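Side-chain contact in cyclic pyranopterin monophosphate synthase 2 (Mycobacterium tuberculosis, PDB 4FDF), which probably converts (8S)-3',8-cyclo-7,8-dihydroguanosine 5'-triphosphate to cyclic pyranopterin monophosphate in molybdenum cofactor biosynthesis: residues A127-A132 and D149-L154. Residues are numbered along the deposited sequence; the frame is centred on the assembly and turned at random.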
ATOM      1  N   ALA B 127      -4.776   7.623  13.339  1.00 29.44           N
ATOM      2  CA  ALA B 127      -3.750   7.157  14.273  1.00 30.47           C
ATOM      3  C   ALA B 127      -4.362   6.662  15.579  1.00 30.40           C
ATOM      4  O   ALA B 127      -4.079   5.557  16.028  1.00 31.92           O
ATOM      5  CB  ALA B 127      -2.738   8.278  14.549  1.00 32.27           C
ATOM      6  N   VAL B 128      -5.233   7.469  16.174  1.00 31.47           N
ATOM      7  CA  VAL B 128      -5.929   7.074  17.393  1.00 31.36           C
ATOM      8  C   VAL B 128      -6.693   5.788  17.115  1.00 32.45           C
ATOM      9  O   VAL B 128      -6.650   4.823  17.878  1.00 33.79           O
ATOM     10  CB  VAL B 128      -6.901   8.186  17.861  1.00 33.71           C
ATOM     11  CG1 VAL B 128      -7.974   7.631  18.826  1.00 33.61           C
ATOM     12  CG2 VAL B 128      -6.135   9.326  18.517  1.00 30.53           C
ATOM     13  N   SER B 129      -7.354   5.773  15.974  1.00 31.19           N
ATOM     14  CA  SER B 129      -8.183   4.666  15.594  1.00 29.61           C
ATOM     15  C   SER B 129      -7.396   3.383  15.416  1.00 31.84           C
ATOM     16  O   SER B 129      -7.763   2.343  15.989  1.00 31.30           O
ATOM     17  CB  SER B 129      -8.901   5.039  14.317  1.00 26.65           C
ATOM     18  OG  SER B 129      -9.886   4.067  14.028  1.00 27.98           O
ATOM     19  N   VAL B 130      -6.298   3.438  14.657  1.00 32.64           N
ATOM     20  CA  VAL B 130      -5.516   2.222  14.416  1.00 31.03           C
ATOM     21  C   VAL B 130      -4.747   1.775  15.669  1.00 33.10           C
ATOM     22  O   VAL B 130      -4.563   0.574  15.894  1.00 34.70           O
ATOM     23  CB  VAL B 130      -4.618   2.334  13.150  1.00 30.15           C
ATOM     24  CG1 VAL B 130      -3.694   1.121  13.015  1.00 29.26           C
ATOM     25  CG2 VAL B 130      -5.504   2.455  11.882  1.00 27.86           C
ATOM     26  N   ALA B 131      -4.324   2.731  16.492  1.00 33.56           N
ATOM     27  CA  ALA B 131      -3.678   2.419  17.773  1.00 32.47           C
ATOM     28  C   ALA B 131      -4.626   1.679  18.715  1.00 31.94           C
ATOM     29  O   ALA B 131      -4.197   0.775  19.433  1.00 32.24           O
ATOM     30  CB  ALA B 131      -3.150   3.694  18.437  1.00 31.44           C
ATOM     31  N   ALA B 132      -5.902   2.073  18.712  1.00 31.17           N
ATOM     32  CA  ALA B 132      -6.941   1.417  19.515  1.00 31.61           C
ATOM     33  C   ALA B 132      -7.210   0.008  19.012  1.00 32.12           C
ATOM     34  O   ALA B 132      -7.275  -0.932  19.798  1.00 32.31           O
ATOM     35  CB  ALA B 132      -8.237   2.230  19.484  1.00 33.85           C
ATOM     36  N   ASP B 149     -13.987   3.509  22.360  1.00 41.09           N
ATOM     37  CA  ASP B 149     -14.944   4.545  22.688  1.00 42.47           C
ATOM     38  C   ASP B 149     -14.375   5.944  22.464  1.00 40.42           C
ATOM     39  O   ASP B 149     -13.153   6.149  22.512  1.00 38.36           O
ATOM     40  CB  ASP B 149     -15.323   4.404  24.172  1.00 50.23           C
ATOM     41  CG  ASP B 149     -16.819   4.260  24.398  1.00 54.92           C
ATOM     42  OD1 ASP B 149     -17.584   4.206  23.409  1.00 57.27           O
ATOM     43  OD2 ASP B 149     -17.219   4.179  25.582  1.00 56.94           O
ATOM     44  N   ASP B 150     -15.284   6.892  22.222  1.00 37.56           N
ATOM     45  CA  ASP B 150     -15.024   8.328  22.352  1.00 38.28           C
ATOM     46  C   ASP B 150     -13.842   8.815  21.483  1.00 36.92           C
ATOM     47  O   ASP B 150     -12.991   9.591  21.925  1.00 35.23           O
ATOM     48  CB  ASP B 150     -14.837   8.673  23.840  1.00 43.38           C
ATOM     49  CG  ASP B 150     -15.343  10.059  24.205  1.00 50.88           C
ATOM     50  OD1 ASP B 150     -16.441  10.465  23.754  1.00 55.96           O
ATOM     51  OD2 ASP B 150     -14.645  10.746  24.979  1.00 55.40           O
ATOM     52  N   ILE B 151     -13.789   8.332  20.247  1.00 33.85           N
ATOM     53  CA  ILE B 151     -12.813   8.833  19.289  1.00 32.69           C
ATOM     54  C   ILE B 151     -13.275  10.191  18.763  1.00 32.35           C
ATOM     55  O   ILE B 151     -14.338  10.299  18.170  1.00 32.10           O
ATOM     56  CB  ILE B 151     -12.585   7.833  18.132  1.00 28.77           C
ATOM     57  CG1 ILE B 151     -11.897   6.579  18.681  1.00 27.36           C
ATOM     58  CG2 ILE B 151     -11.769   8.497  16.989  1.00 29.38           C
ATOM     59  CD1 ILE B 151     -11.975   5.366  17.775  1.00 24.95           C
ATOM     60  N   ARG B 152     -12.467  11.222  18.976  1.00 32.31           N
ATOM     61  CA  ARG B 152     -12.906  12.581  18.696  1.00 32.33           C
ATOM     62  C   ARG B 152     -11.736  13.540  18.509  1.00 31.14           C
ATOM     63  O   ARG B 152     -10.608  13.283  18.961  1.00 29.72           O
ATOM     64  CB  ARG B 152     -13.820  13.078  19.825  1.00 32.29           C
ATOM     65  CG  ARG B 152     -13.066  13.412  21.107  1.00 35.00           C
ATOM     66  CD  ARG B 152     -13.746  12.863  22.354  1.00 37.33           C
ATOM     67  NE  ARG B 152     -13.022  13.279  23.553  1.00 36.82           N
ATOM     68  CZ  ARG B 152     -12.091  12.560  24.184  1.00 36.06           C
ATOM     69  NH1 ARG B 152     -11.746  11.340  23.773  1.00 34.25           N
ATOM     70  NH2 ARG B 152     -11.506  13.069  25.254  1.00 35.72           N
ATOM     71  N   VAL B 153     -12.013  14.646  17.829  1.00 30.75           N
ATOM     72  CA  VAL B 153     -11.032  15.722  17.681  1.00 31.81           C
ATOM     73  C   VAL B 153     -11.009  16.583  18.941  1.00 32.71           C
ATOM     74  O   VAL B 153     -12.051  17.021  19.433  1.00 33.08           O
ATOM     75  CB  VAL B 153     -11.320  16.594  16.444  1.00 32.78           C
ATOM     76  CG1 VAL B 153     -10.366  17.805  16.384  1.00 32.53           C
ATOM     77  CG2 VAL B 153     -11.220  15.747  15.159  1.00 31.86           C
ATOM     78  N   LEU B 154      -9.812  16.812  19.458  1.00 33.52           N
ATOM     79  CA  LEU B 154      -9.622  17.625  20.658  1.00 36.79           C
ATOM     80  C   LEU B 154      -9.250  19.064  20.355  1.00 38.20           C
ATOM     81  O   LEU B 154      -9.605  19.975  21.113  1.00 40.59           O
ATOM     82  CB  LEU B 154      -8.528  17.006  21.531  1.00 37.05           C
ATOM     83  CG  LEU B 154      -8.917  16.186  22.759  1.00 39.23           C
ATOM     84  CD1 LEU B 154     -10.128  15.281  22.530  1.00 39.04           C
ATOM     85  CD2 LEU B 154      -7.712  15.407  23.251  1.00 36.33           C
TER
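V128 and S129, on helix 121-139, face I151, on strand 147-156, where the helix lies against the antiparallel sheet of this ferredoxin-like fold. The CA atoms of S129 and I151 are the nearest pair, 7.2 Å apart, and D150 takes left-handed helical backbone angles (phi 57°), a local break in the extended run. I151 points at the helix and carries the strand's side of the contact. Its CG1 lies 4.1 Å from CG1 of V128, the two side chains running antiparallel, side by side. In I151, chi1 of -67° sets CG1 anti to the carbonyl carbon, and the extended chi2 (163°) carries CD1 on to 4.4 Å from CA of S129; OG of S129 only grazes the same methyl. L125, one turn earlier on the helix, also touches I151, while V128 reaches A41 on adjoining strand 35-46 and A110 on 105-116 beyond it. R152 leaves the strand on the side away from the helix, and its guanidinium folds back over D150: NH1 donates to O of D150 (2.8 Å), in the carbonyl plane. OD2 of D150 sits above one guanidinium face, 3.2 Å from NH1, an attraction of charges alone, and CD1 of L154 lies above the opposite face, both toward the rim. At D150 and D149 the strand meets a second subunit, N of D150 bonding to OD1 of D149 of that subunit and the reverse. The layers are thus joined here by thin, buried aliphatic contact, just 120 Å² in all, while the bonds named for D150 and R152 run within the strand and to the adjoining subunit.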